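Local coordinates for protein clp gene regulator (ClgR) (Corynebacterium glutamicum, PDB 3F52) that probably binds promoter DNA through a helix-turn-helix domain and activates transcription of clp protease genes, at residues A31-F36 / A85-E90. Residues are numbered along the deposited sequence; the frame is centred on the assembly and turned at random.
Sequences AALRSF and ADVLIE
Phe36 lays one face of its ring against Val87: the methyl CG2 of Val87 sits over the ring centre, 3.8 Å from the centroid and only 8° off the normal, a CH-pi contact. With CG anti to its own carbonyl carbon (chi1 -86°), the phenyl group reaches across to helix 84-92, where Phe36 CE1 comes within 3.7 Å of Val87 CA and CZ meets the backbone of Asp86. A flat ring suits this place, offering a face to the methyl and an edge to Glu90 CB, 3.8 Å from Phe36 CE1. Val87 suits its own because its two branches serve different neighbours: Val87 CG1, anti to the backbone N, turns to Leu33 CD2 at 3.9 Å and to Ala32 CB, while CG2 is left for the ring. Branched, apolar Leu33 reaches both Val87 and helix 70-80. Small Ala32 lets the backbones come close, its CB 3.5 Å from Val87 O. At the polar margin a water donates to Glu90 OE2 (2.8 Å) and is hydrogen-bonded to Ser35 OG. Glu90 lays CB and CG along Ala32 and Phe36, and its bend at chi2 turns the carboxylate to this water. From helix 70-80, Cys77 touches Leu33 and Val87, and Leu80 touches Leu33 and Phe36; Leu88 and Ile89 pack on the second subunit. The axes of 31-36 and 85-90 come within 8.8 Å, their directions 119° apart, joining the first and last helices of the five-helix XRE-type helix-turn-helix domain at the edge of its hydrophobic core, where Ala32, Leu33 and Val87 are buried.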
loop_
_atom_site.group_PDB
_atom_site.type_symbol
_atom_site.label_atom_id
_atom_site.label_comp_id
_atom_site.label_asym_id
_atom_site.label_seq_id
_atom_site.Cartn_x
_atom_site.Cartn_y
_atom_site.Cartn_z
ATOM N N ALA B 31 -1.242 -9.525 -5.417
ATOM C CA ALA B 31 -0.525 -10.233 -6.477
ATOM C C ALA B 31 0.966 -10.369 -6.116
ATOM O O ALA B 31 1.569 -11.424 -6.356
ATOM C CB ALA B 31 -0.703 -9.531 -7.803
ATOM N N ALA B 32 1.540 -9.319 -5.519
ATOM C CA ALA B 32 2.944 -9.333 -5.068
ATOM C C ALA B 32 3.128 -10.410 -3.982
ATOM O O ALA B 32 4.018 -11.251 -4.074
ATOM C CB ALA B 32 3.338 -7.971 -4.548
ATOM N N LEU B 33 2.257 -10.380 -2.974
ATOM C CA LEU B 33 2.300 -11.368 -1.883
ATOM C C LEU B 33 2.218 -12.779 -2.418
ATOM O O LEU B 33 2.986 -13.649 -1.996
ATOM C CB LEU B 33 1.177 -11.114 -0.882
ATOM C CG LEU B 33 1.381 -9.890 0.042
ATOM C CD1 LEU B 33 0.067 -9.512 0.715
ATOM C CD2 LEU B 33 2.499 -10.135 1.099
ATOM N N ARG B 34 1.308 -13.010 -3.358
ATOM C CA ARG B 34 1.175 -14.336 -3.972
ATOM C C ARG B 34 2.481 -14.771 -4.657
ATOM O O ARG B 34 2.933 -15.915 -4.510
ATOM C CB ARG B 34 0.022 -14.367 -4.979
ATOM C CG ARG B 34 -0.198 -15.782 -5.565
ATOM C CD ARG B 34 -1.192 -15.813 -6.741
ATOM N NE ARG B 34 -2.426 -15.056 -6.490
ATOM C CZ ARG B 34 -2.755 -13.912 -7.112
ATOM N NH1 ARG B 34 -3.897 -13.308 -6.804
ATOM N NH2 ARG B 34 -1.955 -13.385 -8.064
ATOM N N SER B 35 3.105 -13.845 -5.386
ATOM C CA SER B 35 4.351 -14.183 -6.059
ATOM C C SER B 35 5.505 -14.445 -5.055
ATOM O O SER B 35 6.291 -15.371 -5.272
ATOM C CB SER B 35 4.709 -13.169 -7.160
ATOM O OG SER B 35 5.379 -12.063 -6.628
ATOM N N PHE B 36 5.575 -13.699 -3.948
ATOM C CA PHE B 36 6.586 -13.955 -2.911
ATOM C C PHE B 36 6.344 -15.316 -2.252
ATOM O O PHE B 36 7.291 -16.035 -1.916
ATOM C CB PHE B 36 6.594 -12.871 -1.830
ATOM C CG PHE B 36 7.442 -11.663 -2.165
ATOM C CD1 PHE B 36 6.971 -10.678 -3.043
ATOM C CD2 PHE B 36 8.704 -11.504 -1.602
ATOM C CE1 PHE B 36 7.746 -9.540 -3.351
ATOM C CE2 PHE B 36 9.499 -10.363 -1.892
ATOM C CZ PHE B 36 9.014 -9.386 -2.776
ATOM N N ALA B 85 8.980 -3.289 2.065
ATOM C CA ALA B 85 9.518 -2.451 0.990
ATOM C C ALA B 85 9.617 -3.242 -0.314
ATOM O O ALA B 85 9.217 -2.759 -1.364
ATOM C CB ALA B 85 10.897 -1.873 1.382
ATOM N N ASP B 86 10.134 -4.466 -0.243
ATOM C CA ASP B 86 10.302 -5.284 -1.446
ATOM C C ASP B 86 8.949 -5.742 -2.011
ATOM O O ASP B 86 8.745 -5.765 -3.225
ATOM C CB ASP B 86 11.216 -6.497 -1.184
ATOM C CG ASP B 86 12.694 -6.116 -1.019
ATOM O OD1 ASP B 86 13.118 -4.976 -1.382
ATOM O OD2 ASP B 86 13.450 -6.998 -0.518
ATOM N N VAL B 87 8.019 -6.109 -1.130
ATOM C CA VAL B 87 6.665 -6.461 -1.559
ATOM C C VAL B 87 5.982 -5.254 -2.206
ATOM O O VAL B 87 5.343 -5.386 -3.242
ATOM C CB VAL B 87 5.841 -7.042 -0.377
ATOM C CG1 VAL B 87 4.381 -7.254 -0.766
ATOM C CG2 VAL B 87 6.495 -8.369 0.058
ATOM N N LEU B 88 6.143 -4.082 -1.605
ATOM C CA LEU B 88 5.541 -2.853 -2.153
ATOM C C LEU B 88 6.106 -2.454 -3.537
ATOM O O LEU B 88 5.358 -2.076 -4.448
ATOM C CB LEU B 88 5.692 -1.700 -1.164
ATOM C CG LEU B 88 4.930 -0.406 -1.462
ATOM C CD1 LEU B 88 3.418 -0.676 -1.533
ATOM C CD2 LEU B 88 5.226 0.629 -0.364
ATOM N N ILE B 89 7.415 -2.543 -3.710
ATOM C CA ILE B 89 7.966 -2.232 -5.003
ATOM C C ILE B 89 7.500 -3.269 -6.058
ATOM O O ILE B 89 7.200 -2.908 -7.194
ATOM C CB ILE B 89 9.510 -2.021 -4.954
ATOM C CG1 ILE B 89 9.982 -1.213 -6.168
ATOM C CG2 ILE B 89 10.234 -3.328 -4.833
ATOM C CD1 ILE B 89 9.616 0.261 -6.040
ATOM N N GLU B 90 7.398 -4.546 -5.684
ATOM C CA GLU B 90 6.837 -5.537 -6.608
ATOM C C GLU B 90 5.382 -5.181 -6.997
ATOM O O GLU B 90 4.999 -5.273 -8.180
ATOM C CB GLU B 90 6.886 -6.952 -6.002
ATOM C CG GLU B 90 6.501 -8.085 -6.975
ATOM C CD GLU B 90 7.373 -8.107 -8.239
ATOM O OE1 GLU B 90 8.624 -7.952 -8.137
ATOM O OE2 GLU B 90 6.819 -8.317 -9.346
HETATM O O HOH W 1 4.865 -10.268 -9.142
#